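Local structure of type II secretion system protein L (6GHU) at residues D43-L48 / V71-V76. The protein forms part of the inner-membrane platform of the type II secretion system, linking the cytoplasmic energy-providing protein to the rest of the machinery. Sequence-based numbering, arbitrary orientation.
Sequences DVLERL and VSARLV
Leu45 and Leu48 of helix 42-54 pack onto Val71, Ala73 and Leu75 of strand 70-77, a helix-on-sheet contact in the core of the ferredoxin-like fold of this periplasmic domain. The axes of the two short segments approach to 9.6 Å at an angle of 30°, so helix and strand run roughly in the same direction. The i/i+3 spacing on the helix and the i/i+2 spacing on the strand define the two facing surfaces, whose side chains start out toward each other and are all buried.

Backbone hydrogen bonds tie strand 70-77 to both neighbours: Val71, Ala73 and Leu75 pair with Ala39, Val37 and Leu35 of strand 32-39, whereas Ser72 and Arg74 pair with Ser65 and Gly62 of strand 59-67, placing 70-77 inside the antiparallel sheet.

The apolar contacts fall into two groups. In the first, with CG anti to the carbonyl carbon (chi1 -65°) and CD1 extended away from CA (chi2 175°), Leu45 sends CD1 toward two strand residues: Ala73 CB lies 3.8 Å from Leu45 CD1, while Val71 CG2 approaches the same methyl to 3.5 Å, tighter than ordinary van der Waals contact. The side chains of Leu45 and Val71 lie alongside each other, pointing opposite ways; Ala73 offers a single methyl at the point of nearest backbone approach, where the CA atoms of Leu45 and Ala73 are 8.0 Å apart. Leu45 also touches Val37 and Ala64, on the two strands flanking 70-77, so it spans three strands.

The second apolar group lies farther along both segments. Leu75 also packs against Leu52, one helical turn beyond Leu48, and the Leu48 and Leu75 side chains meet at an oblique angle through single methyls, Leu48 CD2 lying 3.8 Å from Leu75 CD1.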
# COMPACT_ATOMS: atom_id res chain seq x y z
N ASP A 43 -22.13 8.40 0.88
CA ASP A 43 -22.43 7.73 -0.38
C ASP A 43 -21.17 7.42 -1.17
O ASP A 43 -21.12 6.43 -1.91
CB ASP A 43 -23.37 8.61 -1.22
CG ASP A 43 -22.74 9.94 -1.60
OD1 ASP A 43 -22.28 10.66 -0.69
OD2 ASP A 43 -22.70 10.26 -2.80
N VAL A 44 -20.14 8.25 -1.02
CA VAL A 44 -18.88 8.01 -1.71
C VAL A 44 -18.14 6.84 -1.08
O VAL A 44 -17.52 6.03 -1.78
CB VAL A 44 -18.03 9.30 -1.71
CG1 VAL A 44 -16.69 9.06 -2.41
CG2 VAL A 44 -18.79 10.44 -2.37
N LEU A 45 -18.20 6.72 0.25
CA LEU A 45 -17.56 5.58 0.91
C LEU A 45 -18.27 4.28 0.56
O LEU A 45 -17.63 3.25 0.36
CB LEU A 45 -17.54 5.78 2.42
CG LEU A 45 -16.71 6.93 2.98
CD1 LEU A 45 -16.91 7.03 4.49
CD2 LEU A 45 -15.24 6.73 2.66
N GLU A 46 -19.61 4.32 0.49
CA GLU A 46 -20.37 3.13 0.14
C GLU A 46 -20.13 2.74 -1.31
O GLU A 46 -20.02 1.55 -1.62
CB GLU A 46 -21.86 3.38 0.38
CG GLU A 46 -22.81 2.36 -0.26
CD GLU A 46 -22.49 0.91 0.10
OE1 GLU A 46 -22.79 0.02 -0.72
OE2 GLU A 46 -21.96 0.66 1.20
N ARG A 47 -20.03 3.72 -2.20
CA ARG A 47 -19.74 3.42 -3.60
C ARG A 47 -18.36 2.80 -3.74
O ARG A 47 -18.17 1.83 -4.46
CB ARG A 47 -19.86 4.68 -4.45
CG ARG A 47 -19.76 4.43 -5.94
CD ARG A 47 -20.18 5.65 -6.73
NE ARG A 47 -19.23 6.75 -6.56
CZ ARG A 47 -19.53 8.04 -6.72
NH1 ARG A 47 -20.77 8.40 -7.04
NH2 ARG A 47 -18.60 8.96 -6.54
N LEU A 48 -17.38 3.36 -3.03
CA LEU A 48 -16.03 2.81 -3.04
C LEU A 48 -16.00 1.38 -2.51
O LEU A 48 -15.32 0.52 -3.07
CB LEU A 48 -15.09 3.71 -2.23
CG LEU A 48 -13.70 3.13 -1.99
CD1 LEU A 48 -13.03 2.80 -3.31
CD2 LEU A 48 -12.85 4.10 -1.20
N VAL A 71 -16.39 13.09 5.60
CA VAL A 71 -16.60 11.94 6.48
C VAL A 71 -15.32 11.10 6.44
O VAL A 71 -14.52 11.17 5.51
CB VAL A 71 -17.83 11.10 6.07
CG1 VAL A 71 -19.07 11.98 6.01
CG2 VAL A 71 -17.62 10.44 4.72
N SER A 72 -15.14 10.29 7.49
CA SER A 72 -13.95 9.46 7.62
C SER A 72 -14.35 8.08 8.10
O SER A 72 -15.33 7.92 8.83
CB SER A 72 -12.93 10.06 8.58
OG SER A 72 -13.44 10.09 9.90
N ALA A 73 -13.58 7.08 7.68
CA ALA A 73 -13.85 5.70 8.03
C ALA A 73 -12.58 4.90 7.83
O ALA A 73 -11.60 5.37 7.24
CB ALA A 73 -14.99 5.12 7.19
N ARG A 74 -12.60 3.67 8.34
CA ARG A 74 -11.51 2.72 8.16
C ARG A 74 -11.96 1.62 7.21
O ARG A 74 -13.03 1.03 7.40
CB ARG A 74 -11.09 2.13 9.51
CG ARG A 74 -9.86 1.26 9.48
CD ARG A 74 -9.34 1.03 10.90
NE ARG A 74 -8.20 0.12 10.95
CZ ARG A 74 -8.30 -1.21 11.03
NH1 ARG A 74 -9.49 -1.79 11.05
NH2 ARG A 74 -7.21 -1.94 11.09
N LEU A 75 -11.17 1.38 6.17
CA LEU A 75 -11.40 0.30 5.22
C LEU A 75 -10.42 -0.83 5.49
O LEU A 75 -9.22 -0.58 5.67
CB LEU A 75 -11.23 0.78 3.78
CG LEU A 75 -12.42 1.28 2.97
CD1 LEU A 75 -11.93 1.72 1.60
CD2 LEU A 75 -13.47 0.21 2.83
N VAL A 76 -10.92 -2.06 5.52
CA VAL A 76 -10.09 -3.25 5.64
C VAL A 76 -10.26 -4.06 4.36
O VAL A 76 -11.39 -4.42 3.99
CB VAL A 76 -10.46 -4.09 6.87
CG1 VAL A 76 -9.66 -5.39 6.90
CG2 VAL A 76 -10.23 -3.30 8.15